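Long-range contacts in TonB-dependent siderophore receptor (PDB 5NEC), which probably imports iron-loaded siderophores across the bacterial outer membrane through a plugged beta-barrel, with energy supplied by TonB: residues Ile244-Ser249 against Asp258-Val263; Asn334-Thr339 against Asp375-Asp380; Gly400-Ser405 against Asp413-Ser418. All blocks are in the same frame, centred on the assembly; numbering follows the deposited sequence.

Contact 1: residues Ile244-Ser249 against Asp258-Val263; sequences IPYAKS and DKPVNV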
ATOM      1  N   ILE A 244       8.600 -18.758   5.712  1.00 38.80           N
ATOM      2  CA  ILE A 244       8.489 -20.198   5.832  1.00 37.44           C
ATOM      3  C   ILE A 244       8.700 -20.751   4.440  1.00 38.24           C
ATOM      4  O   ILE A 244       8.076 -20.270   3.481  1.00 36.46           O
ATOM      5  CB  ILE A 244       7.086 -20.587   6.330  1.00 37.66           C
ATOM      6  CG1 ILE A 244       6.771 -19.900   7.667  1.00 37.27           C
ATOM      7  CG2 ILE A 244       6.923 -22.107   6.461  1.00 38.33           C
ATOM      8  CD1 ILE A 244       7.728 -20.246   8.795  1.00 38.15           C
ATOM      9  N   PRO A 245       9.595 -21.749   4.302  1.00 38.65           N
ATOM     10  CA  PRO A 245       9.843 -22.297   2.968  1.00 39.88           C
ATOM     11  C   PRO A 245       8.648 -23.071   2.378  1.00 41.31           C
ATOM     12  O   PRO A 245       7.844 -23.664   3.116  1.00 40.38           O
ATOM     13  CB  PRO A 245      11.023 -23.257   3.192  1.00 40.40           C
ATOM     14  CG  PRO A 245      10.954 -23.620   4.631  1.00 39.75           C
ATOM     15  CD  PRO A 245      10.363 -22.449   5.345  1.00 37.74           C
ATOM     16  N   TYR A 246       8.545 -23.036   1.051  1.00 40.82           N
ATOM     17  CA  TYR A 246       7.679 -23.946   0.314  1.00 40.43           C
ATOM     18  C   TYR A 246       8.206 -25.372   0.483  1.00 41.25           C
ATOM     19  O   TYR A 246       9.422 -25.611   0.467  1.00 39.58           O
ATOM     20  CB  TYR A 246       7.643 -23.619  -1.191  1.00 39.40           C
ATOM     21  CG  TYR A 246       6.999 -22.307  -1.531  1.00 39.75           C
ATOM     22  CD1 TYR A 246       5.707 -22.007  -1.094  1.00 40.37           C
ATOM     23  CD2 TYR A 246       7.667 -21.351  -2.309  1.00 38.34           C
ATOM     24  CE1 TYR A 246       5.113 -20.786  -1.406  1.00 39.75           C
ATOM     25  CE2 TYR A 246       7.066 -20.137  -2.631  1.00 38.29           C
ATOM     26  CZ  TYR A 246       5.796 -19.857  -2.178  1.00 38.40           C
ATOM     27  OH  TYR A 246       5.187 -18.659  -2.486  1.00 38.78           O
ATOM     28  N   ALA A 247       7.281 -26.317   0.651  1.00 43.95           N
ATOM     29  CA  ALA A 247       7.610 -27.746   0.520  1.00 46.13           C
ATOM     30  C   ALA A 247       8.168 -27.947  -0.884  1.00 46.46           C
ATOM     31  O   ALA A 247       7.830 -27.174  -1.791  1.00 47.46           O
ATOM     32  CB  ALA A 247       6.384 -28.624   0.756  1.00 45.21           C
ATOM     33  N   LYS A 248       9.077 -28.905  -1.044  1.00 45.80           N
ATOM     34  CA  LYS A 248       9.690 -29.146  -2.344  1.00 48.98           C
ATOM     35  C   LYS A 248       9.502 -30.618  -2.748  1.00 49.11           C
ATOM     36  O   LYS A 248      10.312 -31.492  -2.408  1.00 47.05           O
ATOM     37  CB  LYS A 248      11.166 -28.723  -2.341  1.00 50.41           C
ATOM     38  CG  LYS A 248      11.814 -28.695  -3.732  1.00 52.48           C
ATOM     39  CD  LYS A 248      13.316 -28.895  -3.637  1.00 55.51           C
ATOM     40  CE  LYS A 248      13.949 -29.407  -4.923  1.00 56.28           C
ATOM     41  NZ  LYS A 248      13.614 -28.518  -6.052  1.00 56.81           N
ATOM     42  N   SER A 249       8.410 -30.865  -3.465  1.00 49.62           N
ATOM     43  CA  SER A 249       8.031 -32.208  -3.891  1.00 50.85           C
ATOM     44  C   SER A 249       8.717 -32.548  -5.206  1.00 53.43           C
ATOM     45  O   SER A 249       8.862 -31.698  -6.090  1.00 53.37           O
ATOM     46  CB  SER A 249       6.518 -32.296  -4.073  1.00 50.21           C
ATOM     47  OG  SER A 249       5.863 -31.793  -2.928  1.00 50.01           O
ATOM     48  N   ASP A 258       3.287 -26.676  -5.017  1.00 47.81           N
ATOM     49  CA  ASP A 258       3.676 -26.715  -3.597  1.00 47.99           C
ATOM     50  C   ASP A 258       3.216 -25.501  -2.771  1.00 46.70           C
ATOM     51  O   ASP A 258       3.051 -24.411  -3.288  1.00 47.10           O
ATOM     52  CB  ASP A 258       5.187 -26.896  -3.450  1.00 47.14           C
ATOM     53  CG  ASP A 258       5.620 -28.366  -3.520  1.00 48.27           C
ATOM     54  OD1 ASP A 258       4.987 -29.237  -2.855  1.00 48.48           O
ATOM     55  OD2 ASP A 258       6.634 -28.641  -4.199  1.00 46.31           O
ATOM     56  N   LYS A 259       3.014 -25.739  -1.483  1.00 46.77           N
ATOM     57  CA  LYS A 259       2.631 -24.734  -0.513  1.00 47.57           C
ATOM     58  C   LYS A 259       3.606 -24.752   0.707  1.00 44.24           C
ATOM     59  O   LYS A 259       4.446 -25.637   0.804  1.00 41.98           O
ATOM     60  CB  LYS A 259       1.182 -24.973  -0.094  1.00 51.59           C
ATOM     61  CG  LYS A 259       0.944 -26.289   0.629  1.00 54.87           C
ATOM     62  CD  LYS A 259      -0.465 -26.322   1.200  1.00 57.06           C
ATOM     63  CE  LYS A 259      -0.652 -27.424   2.226  1.00 60.11           C
ATOM     64  NZ  LYS A 259      -1.541 -26.911   3.320  1.00 64.06           N
ATOM     65  N   PRO A 260       3.503 -23.761   1.621  1.00 41.93           N
ATOM     66  CA  PRO A 260       4.488 -23.721   2.701  1.00 41.84           C
ATOM     67  C   PRO A 260       4.515 -24.981   3.534  1.00 40.05           C
ATOM     68  O   PRO A 260       3.487 -25.573   3.755  1.00 41.48           O
ATOM     69  CB  PRO A 260       4.035 -22.526   3.553  1.00 40.74           C
ATOM     70  CG  PRO A 260       3.361 -21.636   2.585  1.00 40.93           C
ATOM     71  CD  PRO A 260       2.650 -22.562   1.637  1.00 41.28           C
ATOM     72  N   VAL A 261       5.695 -25.382   3.977  1.00 40.83           N
ATOM     73  CA  VAL A 261       5.814 -26.506   4.925  1.00 41.62           C
ATOM     74  C   VAL A 261       4.994 -26.245   6.196  1.00 43.37           C
ATOM     75  O   VAL A 261       4.752 -25.105   6.545  1.00 45.58           O
ATOM     76  CB  VAL A 261       7.269 -26.851   5.285  1.00 39.98           C
ATOM     77  CG1 VAL A 261       8.036 -27.278   4.040  1.00 39.93           C
ATOM     78  CG2 VAL A 261       7.970 -25.688   5.978  1.00 40.86           C
ATOM     79  N   ASN A 262       4.549 -27.311   6.846  1.00 45.59           N
ATOM     80  CA  ASN A 262       3.846 -27.230   8.111  1.00 48.37           C
ATOM     81  C   ASN A 262       4.826 -27.507   9.254  1.00 47.48           C
ATOM     82  O   ASN A 262       5.227 -28.633   9.480  1.00 51.96           O
ATOM     83  CB  ASN A 262       2.663 -28.187   8.130  1.00 52.16           C
ATOM     84  CG  ASN A 262       1.762 -27.982   9.335  1.00 59.11           C
ATOM     85  OD1 ASN A 262       1.431 -26.851   9.703  1.00 63.93           O
ATOM     86  ND2 ASN A 262       1.358 -29.085   9.964  1.00 63.06           N
ATOM     87  N   VAL A 263       5.219 -26.446   9.946  1.00 45.74           N
ATOM     88  CA  VAL A 263       6.140 -26.492  11.073  1.00 43.60           C
ATOM     89  C   VAL A 263       5.521 -25.696  12.216  1.00 43.14           C
ATOM     90  O   VAL A 263       4.442 -25.129  12.073  1.00 42.59           O
ATOM     91  CB  VAL A 263       7.525 -25.909  10.692  1.00 44.78           C
ATOM     92  CG1 VAL A 263       8.214 -26.779   9.634  1.00 43.89           C
ATOM     93  CG2 VAL A 263       7.434 -24.460  10.215  1.00 44.19           C
TER
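Val261 overlaps three residues of 244-249 with its two methyls. Its CG1, anti to the carbonyl carbon (chi1 -62°), lies against the backbone of Ala247, 3.6 Å from Ala247 CA, with the Ala247 methyl beside it. Its CG2 turns the other way and meets CG2 of Ile244 at 3.8 Å and the ring carbon CG of Pro245 at 3.9 Å, crossing both side chains at a slant. The Tyr246 ring turns its CD1 edge to the peptide link between Lys259 and Pro260 and touches Pro260 CD, while its hydroxyl bonds to the backbone oxygen of Tyr712. Two backbone bonds hold the crossing: Val261 N gives to Pro245 O at 2.9 Å and Ala247 N to Lys259 O. Between them the CA atoms of Tyr246 and Pro260 come within 4.0 Å. At the far end the Asp258 carboxylate receives Ser249 twice: OG reaches the syn lone pair of OD1 at 2.7 Å, and the backbone N comes to OD2 from the syn side, somewhat out of the carboxylate plane, in a nearly straight 2.9 Å bond. Asp258 OD2 and Ala247 O, both acceptors, lie 3.1 Å apart; Arg252 reaches both, by a salt bridge to the first and a hydrogen bond to the second, which probably offsets their repulsion. Ile244 and Tyr246 pair in turn with the backbones of Ala717 and His715. A single beta bridge, Tyr246 with Pro260, and the Asp258 grip on Ser249 fold back the loop that follows strand 244-245, part of the long loops between barrel strands characteristic of TonB-dependent receptors.

Contact 2: residues Asn334-Thr339 against Asp375-Asp380; sequences NRVSTT and DGYIVD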
ATOM      1  N   ASN A 334      20.137  -9.393   0.588  1.00 41.72           N
ATOM      2  CA  ASN A 334      20.415  -8.046   1.063  1.00 42.73           C
ATOM      3  C   ASN A 334      20.178  -6.983   0.015  1.00 46.97           C
ATOM      4  O   ASN A 334      20.125  -7.258  -1.191  1.00 44.17           O
ATOM      5  CB  ASN A 334      21.854  -7.938   1.572  1.00 41.19           C
ATOM      6  CG  ASN A 334      22.868  -7.972   0.461  1.00 41.65           C
ATOM      7  OD1 ASN A 334      23.058  -6.987  -0.246  1.00 44.11           O
ATOM      8  ND2 ASN A 334      23.545  -9.092   0.311  1.00 39.11           N
ATOM      9  N   ARG A 335      20.050  -5.756   0.508  1.00 53.03           N
ATOM     10  CA  ARG A 335      19.973  -4.584  -0.342  1.00 55.79           C
ATOM     11  C   ARG A 335      20.399  -3.325   0.423  1.00 52.04           C
ATOM     12  O   ARG A 335      19.981  -3.096   1.564  1.00 47.08           O
ATOM     13  CB  ARG A 335      18.571  -4.415  -0.889  1.00 63.35           C
ATOM     14  CG  ARG A 335      18.510  -3.385  -2.008  1.00 73.82           C
ATOM     15  CD  ARG A 335      17.221  -3.427  -2.814  1.00 81.28           C
ATOM     16  NE  ARG A 335      16.069  -3.866  -2.019  1.00 86.86           N
ATOM     17  CZ  ARG A 335      15.490  -3.171  -1.034  1.00 89.29           C
ATOM     18  NH1 ARG A 335      15.941  -1.972  -0.657  1.00 89.68           N
ATOM     19  NH2 ARG A 335      14.460  -3.706  -0.400  1.00 89.65           N
ATOM     20  N   VAL A 336      21.272  -2.550  -0.209  1.00 49.17           N
ATOM     21  CA  VAL A 336      21.622  -1.220   0.241  1.00 49.49           C
ATOM     22  C   VAL A 336      21.230  -0.261  -0.868  1.00 49.57           C
ATOM     23  O   VAL A 336      21.654  -0.420  -2.010  1.00 50.22           O
ATOM     24  CB  VAL A 336      23.106  -1.082   0.570  1.00 47.52           C
ATOM     25  CG1 VAL A 336      23.396   0.332   1.041  1.00 46.96           C
ATOM     26  CG2 VAL A 336      23.491  -2.126   1.627  1.00 47.99           C
ATOM     27  N   SER A 337      20.426   0.731  -0.519  1.00 48.84           N
ATOM     28  CA  SER A 337      19.799   1.565  -1.507  1.00 50.90           C
ATOM     29  C   SER A 337      19.700   3.020  -1.035  1.00 49.85           C
ATOM     30  O   SER A 337      19.400   3.259   0.122  1.00 49.96           O
ATOM     31  CB  SER A 337      18.426   0.980  -1.773  1.00 53.41           C
ATOM     32  OG  SER A 337      17.698   1.731  -2.716  1.00 57.36           O
ATOM     33  N   THR A 338      19.988   3.981  -1.916  1.00 48.52           N
ATOM     34  CA  THR A 338      19.697   5.399  -1.649  1.00 48.84           C
ATOM     35  C   THR A 338      18.967   5.977  -2.826  1.00 48.34           C
ATOM     36  O   THR A 338      19.362   5.747  -3.957  1.00 48.71           O
ATOM     37  CB  THR A 338      20.958   6.254  -1.386  1.00 50.51           C
ATOM     38  OG1 THR A 338      21.629   5.749  -0.239  1.00 51.63           O
ATOM     39  CG2 THR A 338      20.596   7.726  -1.095  1.00 51.29           C
ATOM     40  N   THR A 339      17.912   6.735  -2.564  1.00 47.52           N
ATOM     41  CA  THR A 339      17.136   7.349  -3.628  1.00 50.78           C
ATOM     42  C   THR A 339      16.838   8.803  -3.290  1.00 50.52           C
ATOM     43  O   THR A 339      16.519   9.136  -2.156  1.00 52.57           O
ATOM     44  CB  THR A 339      15.817   6.580  -3.896  1.00 53.96           C
ATOM     45  OG1 THR A 339      16.121   5.227  -4.239  1.00 57.89           O
ATOM     46  CG2 THR A 339      15.068   7.159  -5.054  1.00 55.53           C
ATOM     47  N   ASP A 375      23.409  -0.816  -4.138  1.00 45.09           N
ATOM     48  CA  ASP A 375      24.609  -1.583  -3.777  1.00 44.37           C
ATOM     49  C   ASP A 375      24.165  -2.824  -2.974  1.00 41.86           C
ATOM     50  O   ASP A 375      23.015  -3.195  -3.027  1.00 41.45           O
ATOM     51  CB  ASP A 375      25.586  -0.684  -2.996  1.00 44.24           C
ATOM     52  CG  ASP A 375      27.052  -1.209  -3.029  1.00 44.83           C
ATOM     53  OD1 ASP A 375      27.566  -1.507  -4.125  1.00 46.68           O
ATOM     54  OD2 ASP A 375      27.691  -1.330  -1.950  1.00 42.77           O
ATOM     55  N   GLY A 376      25.072  -3.482  -2.269  1.00 42.59           N
ATOM     56  CA  GLY A 376      24.741  -4.619  -1.436  1.00 42.55           C
ATOM     57  C   GLY A 376      25.920  -5.053  -0.589  1.00 42.90           C
ATOM     58  O   GLY A 376      26.872  -4.302  -0.430  1.00 42.14           O
ATOM     59  N   TYR A 377      25.841  -6.267  -0.049  1.00 41.28           N
ATOM     60  CA  TYR A 377      26.880  -6.868   0.770  1.00 41.46           C
ATOM     61  C   TYR A 377      27.372  -8.157   0.108  1.00 41.98           C
ATOM     62  O   TYR A 377      26.669  -8.741  -0.686  1.00 42.12           O
ATOM     63  CB  TYR A 377      26.345  -7.221   2.162  1.00 41.29           C
ATOM     64  CG  TYR A 377      25.954  -6.054   3.022  1.00 40.37           C
ATOM     65  CD1 TYR A 377      26.905  -5.372   3.798  1.00 41.09           C
ATOM     66  CD2 TYR A 377      24.632  -5.629   3.091  1.00 41.34           C
ATOM     67  CE1 TYR A 377      26.555  -4.292   4.599  1.00 40.18           C
ATOM     68  CE2 TYR A 377      24.266  -4.550   3.887  1.00 42.41           C
ATOM     69  CZ  TYR A 377      25.232  -3.882   4.633  1.00 41.94           C
ATOM     70  OH  TYR A 377      24.849  -2.833   5.430  1.00 42.17           O
ATOM     71  N   ILE A 378      28.595  -8.562   0.429  1.00 42.84           N
ATOM     72  CA  ILE A 378      29.163  -9.839   0.069  1.00 41.53           C
ATOM     73  C   ILE A 378      29.256 -10.606   1.368  1.00 40.04           C
ATOM     74  O   ILE A 378      29.875 -10.132   2.308  1.00 39.08           O
ATOM     75  CB  ILE A 378      30.591  -9.673  -0.513  1.00 45.06           C
ATOM     76  CG1 ILE A 378      30.571  -8.871  -1.811  1.00 47.95           C
ATOM     77  CG2 ILE A 378      31.281 -11.021  -0.726  1.00 44.76           C
ATOM     78  CD1 ILE A 378      31.869  -8.115  -2.006  1.00 49.62           C
ATOM     79  N   VAL A 379      28.644 -11.784   1.423  1.00 40.89           N
ATOM     80  CA  VAL A 379      28.478 -12.514   2.683  1.00 42.44           C
ATOM     81  C   VAL A 379      28.875 -13.982   2.491  1.00 45.18           C
ATOM     82  O   VAL A 379      28.442 -14.619   1.549  1.00 46.22           O
ATOM     83  CB  VAL A 379      27.026 -12.481   3.179  1.00 41.52           C
ATOM     84  CG1 VAL A 379      26.904 -13.096   4.571  1.00 42.31           C
ATOM     85  CG2 VAL A 379      26.468 -11.058   3.171  1.00 43.41           C
ATOM     86  N   ASP A 380      29.688 -14.516   3.392  1.00 46.92           N
ATOM     87  CA  ASP A 380      30.026 -15.930   3.361  1.00 48.50           C
ATOM     88  C   ASP A 380      28.928 -16.761   4.034  1.00 45.42           C
ATOM     89  O   ASP A 380      28.782 -16.725   5.261  1.00 46.69           O
ATOM     90  CB  ASP A 380      31.366 -16.163   4.073  1.00 53.14           C
ATOM     91  CG  ASP A 380      31.904 -17.579   3.891  1.00 55.52           C
ATOM     92  OD1 ASP A 380      31.328 -18.386   3.105  1.00 55.94           O
ATOM     93  OD2 ASP A 380      32.936 -17.854   4.544  1.00 58.79           O
TER
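Hydrogen bonds between backbones join Val336 and Asp375, an antiparallel hydrogen-bonded pair. Asp375 N reaches Val336 O at 2.8 Å in a nearly straight bond (170°), whereas the return bond from Val336 N to Asp375 O is weak at 3.4 Å. Toward Asn334 and Tyr377 the backbones part, and a side-chain amide takes over. Asn334, its CG held between the backbone N and the carbonyl carbon (chi1 72°), turns its amide to the backbone of Tyr377 and bonds it twice: OD1 accepts from Tyr377 N at 2.9 Å, and ND2 gives to Tyr377 O at 3.3 Å. Both donors stand well above the plane of the carbonyl they address, so neither bond follows a lone pair. Asn334 ND2 also bonds Gln332 OE1, which should help fix the rotation of the amide. The two strands, 327-354 and 357-379, form a beta hairpin of the transmembrane barrel, and here, far from the turn that joins them, their pairing gives way to side-chain bonds. Packing centres on the Tyr377 ring. Its apolar part comes from CG2 of Val336, 3.4 Å from Tyr377 CE2, the two side chains crossing at about a right angle. The Asn334 amide stands 81° from the ring plane, with its CG at the ring edge and its CB 3.9 Å from Tyr377 CD2. Charged and polar ends are tied to other strands and loops: the Tyr377 hydroxyl bonds Asp310 on strand 296-316, Asp375 OD2 forms a salt bridge with Arg421 and accepts from Tyr423 N, and Asp375 OD1 accepts from Ala424 N.

Contact 3: residues Gly400-Ser405 against Asp413-Ser418; sequences GYNCTS and DPWNGS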
ATOM      1  N   GLY A 400      29.332 -23.685  10.134  1.00 46.35           N
ATOM      2  CA  GLY A 400      29.430 -22.281  10.546  1.00 45.38           C
ATOM      3  C   GLY A 400      28.081 -21.617  10.855  1.00 45.56           C
ATOM      4  O   GLY A 400      27.947 -20.401  10.748  1.00 45.41           O
ATOM      5  N   TYR A 401      27.088 -22.428  11.230  1.00 43.83           N
ATOM      6  CA  TYR A 401      25.709 -21.994  11.488  1.00 43.10           C
ATOM      7  C   TYR A 401      24.945 -21.526  10.256  1.00 43.00           C
ATOM      8  O   TYR A 401      23.903 -20.877  10.387  1.00 41.98           O
ATOM      9  CB  TYR A 401      25.653 -20.951  12.613  1.00 44.09           C
ATOM     10  CG  TYR A 401      26.324 -21.414  13.892  1.00 43.33           C
ATOM     11  CD1 TYR A 401      25.682 -22.312  14.749  1.00 41.87           C
ATOM     12  CD2 TYR A 401      27.605 -20.956  14.246  1.00 44.20           C
ATOM     13  CE1 TYR A 401      26.295 -22.755  15.915  1.00 42.15           C
ATOM     14  CE2 TYR A 401      28.221 -21.388  15.418  1.00 43.64           C
ATOM     15  CZ  TYR A 401      27.567 -22.288  16.237  1.00 42.45           C
ATOM     16  OH  TYR A 401      28.170 -22.707  17.378  1.00 45.08           O
ATOM     17  N   ASN A 402      25.432 -21.892   9.072  1.00 42.54           N
ATOM     18  CA  ASN A 402      24.713 -21.657   7.821  1.00 42.57           C
ATOM     19  C   ASN A 402      23.634 -22.701   7.535  1.00 41.54           C
ATOM     20  O   ASN A 402      22.842 -22.510   6.615  1.00 41.50           O
ATOM     21  CB  ASN A 402      25.700 -21.587   6.648  1.00 43.06           C
ATOM     22  CG  ASN A 402      26.624 -20.406   6.768  1.00 42.53           C
ATOM     23  OD1 ASN A 402      26.170 -19.278   6.752  1.00 41.59           O
ATOM     24  ND2 ASN A 402      27.913 -20.654   6.910  1.00 43.03           N
ATOM     25  N   CYS A 403      23.621 -23.795   8.295  1.00 41.77           N
ATOM     26  CA  CYS A 403      22.539 -24.769   8.264  1.00 42.61           C
ATOM     27  C   CYS A 403      21.872 -24.759   9.606  1.00 40.38           C
ATOM     28  O   CYS A 403      22.551 -24.671  10.624  1.00 40.99           O
ATOM     29  CB  CYS A 403      23.064 -26.192   8.034  1.00 45.33           C
ATOM     30  SG  CYS A 403      23.845 -26.371   6.432  1.00 52.71           S
ATOM     31  N   THR A 404      20.549 -24.879   9.602  1.00 38.83           N
ATOM     32  CA  THR A 404      19.786 -25.039  10.823  1.00 38.78           C
ATOM     33  C   THR A 404      18.746 -26.146  10.654  1.00 38.17           C
ATOM     34  O   THR A 404      18.645 -26.759   9.591  1.00 37.62           O
ATOM     35  CB  THR A 404      19.117 -23.706  11.248  1.00 39.28           C
ATOM     36  OG1 THR A 404      18.583 -23.836  12.572  1.00 39.72           O
ATOM     37  CG2 THR A 404      17.988 -23.281  10.294  1.00 38.92           C
ATOM     38  N   SER A 405      17.978 -26.386  11.714  1.00 38.21           N
ATOM     39  CA  SER A 405      16.927 -27.408  11.745  1.00 37.67           C
ATOM     40  C   SER A 405      15.630 -26.898  11.151  1.00 38.82           C
ATOM     41  O   SER A 405      15.230 -25.756  11.424  1.00 38.75           O
ATOM     42  CB  SER A 405      16.704 -27.828  13.201  1.00 38.56           C
ATOM     43  OG  SER A 405      15.464 -28.459  13.397  1.00 38.62           O
ATOM     44  N   ASP A 413      22.056 -18.660  17.153  1.00 42.64           N
ATOM     45  CA  ASP A 413      23.307 -19.241  16.693  1.00 41.21           C
ATOM     46  C   ASP A 413      24.315 -18.129  16.423  1.00 43.29           C
ATOM     47  O   ASP A 413      23.986 -17.158  15.717  1.00 41.38           O
ATOM     48  CB  ASP A 413      23.105 -20.014  15.385  1.00 42.14           C
ATOM     49  CG  ASP A 413      22.493 -21.398  15.588  1.00 42.83           C
ATOM     50  OD1 ASP A 413      22.557 -21.947  16.710  1.00 44.68           O
ATOM     51  OD2 ASP A 413      21.938 -21.945  14.600  1.00 42.14           O
ATOM     52  N   PRO A 414      25.553 -18.265  16.953  1.00 44.98           N
ATOM     53  CA  PRO A 414      26.618 -17.258  16.773  1.00 43.81           C
ATOM     54  C   PRO A 414      27.307 -17.387  15.415  1.00 44.92           C
ATOM     55  O   PRO A 414      28.524 -17.672  15.323  1.00 46.34           O
ATOM     56  CB  PRO A 414      27.580 -17.579  17.918  1.00 43.40           C
ATOM     57  CG  PRO A 414      27.471 -19.060  18.070  1.00 43.25           C
ATOM     58  CD  PRO A 414      26.044 -19.413  17.745  1.00 43.40           C
ATOM     59  N   TRP A 415      26.520 -17.198  14.360  1.00 43.86           N
ATOM     60  CA  TRP A 415      27.048 -17.105  12.996  1.00 44.06           C
ATOM     61  C   TRP A 415      28.151 -16.026  12.953  1.00 46.40           C
ATOM     62  O   TRP A 415      28.067 -15.025  13.643  1.00 45.16           O
ATOM     63  CB  TRP A 415      25.889 -16.777  12.042  1.00 41.28           C
ATOM     64  CG  TRP A 415      26.271 -16.656  10.625  1.00 40.08           C
ATOM     65  CD1 TRP A 415      26.229 -17.624   9.677  1.00 39.36           C
ATOM     66  CD2 TRP A 415      26.737 -15.478   9.973  1.00 39.85           C
ATOM     67  NE1 TRP A 415      26.668 -17.133   8.476  1.00 40.45           N
ATOM     68  CE2 TRP A 415      26.976 -15.810   8.632  1.00 39.90           C
ATOM     69  CE3 TRP A 415      26.986 -14.172  10.399  1.00 40.17           C
ATOM     70  CZ2 TRP A 415      27.450 -14.885   7.712  1.00 41.99           C
ATOM     71  CZ3 TRP A 415      27.456 -13.260   9.496  1.00 41.07           C
ATOM     72  CH2 TRP A 415      27.689 -13.613   8.162  1.00 41.25           C
ATOM     73  N   ASN A 416      29.194 -16.225  12.166  1.00 50.87           N
ATOM     74  CA  ASN A 416      30.273 -15.235  12.124  1.00 52.29           C
ATOM     75  C   ASN A 416      31.068 -15.247  10.825  1.00 50.59           C
ATOM     76  O   ASN A 416      32.287 -15.171  10.851  1.00 52.69           O
ATOM     77  CB  ASN A 416      31.208 -15.437  13.325  1.00 55.51           C
ATOM     78  CG  ASN A 416      32.158 -14.261  13.541  1.00 58.71           C
ATOM     79  OD1 ASN A 416      31.923 -13.134  13.078  1.00 60.16           O
ATOM     80  ND2 ASN A 416      33.246 -14.523  14.251  1.00 61.87           N
ATOM     81  N   GLY A 417      30.378 -15.327   9.699  1.00 49.53           N
ATOM     82  CA  GLY A 417      30.999 -15.177   8.386  1.00 50.21           C
ATOM     83  C   GLY A 417      31.316 -13.713   8.090  1.00 51.70           C
ATOM     84  O   GLY A 417      30.791 -12.802   8.748  1.00 49.92           O
ATOM     85  N   SER A 418      32.159 -13.482   7.088  1.00 51.93           N
ATOM     86  CA  SER A 418      32.487 -12.112   6.693  1.00 54.82           C
ATOM     87  C   SER A 418      31.282 -11.434   6.031  1.00 55.06           C
ATOM     88  O   SER A 418      30.547 -12.069   5.278  1.00 55.65           O
ATOM     89  CB  SER A 418      33.690 -12.087   5.749  1.00 56.22           C
ATOM     90  OG  SER A 418      33.477 -12.961   4.660  1.00 57.95           O
TER
HETATM   91  O   HOH W   1      29.610 -18.365  10.186  1.00 39.24           O
HETATM   92  O   HOH W   2      19.939 -23.679  14.575  1.00 40.94           O
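Tyr401 and Trp415 mark the closest approach of the two backbones, their CA atoms 5.3 Å apart; Gly400 and Tyr401 both have positive phi, and Pro414 centres an inverse gamma turn. Water bridges the chains from Gly400 O to Asn416 N. Asp413 and Pro414 both pack on one side of the Tyr401 ring. CD of Pro414 lies over the face in a CH-pi contact, 3.7 Å from the ring centroid, while the Asp413 carboxylate, its plane 36° from that of the ring, comes obliquely and brings CG to 3.4 Å from Tyr401 CD1. With CG anti to the backbone N (chi1 -180°), Trp415 sends its indole toward Asn402, and NE1 gives a 2.8 Å bond to Asn402 OD1. The acceptor lies in the indole plane, but the donor stands above the amide carbonyl, the flat groups being 82° apart. Asn402 ND2 bonds Ser399 O, holding the amide's other end. Arg330 of strand 327-354 forms a salt bridge with Asp413 OD2 and bonds Tyr401 O; strand 403-405 pairs with that strand, the disulfide Cys403-Cys390 ties it to the preceding loop, and segment 413-418 leads into strand 419-421.

All three contacts lie in the beta-barrel part of the chain and follow one another in series along it. Contacts 2 and 3 have centres about 20 Å apart and touch: Val379 and the Asp380 backbone pack on Trp415, and Asp380 N probably bonds Ser418 O. Strand 327-354 pairs with 357-379 in contact 2 and, outside contact 3, with strand 403-405 of its first segment, so the excursion after 357-379 returns to the same hairpin. Contact 1 stands apart, beside strand 716-719, its centre about 22 Å from that of contact 3 and 28 Å from that of contact 2. Its loop precedes the contact 2 hairpin and that of contact 3 follows it; both are probably extracellular, facing the siderophore.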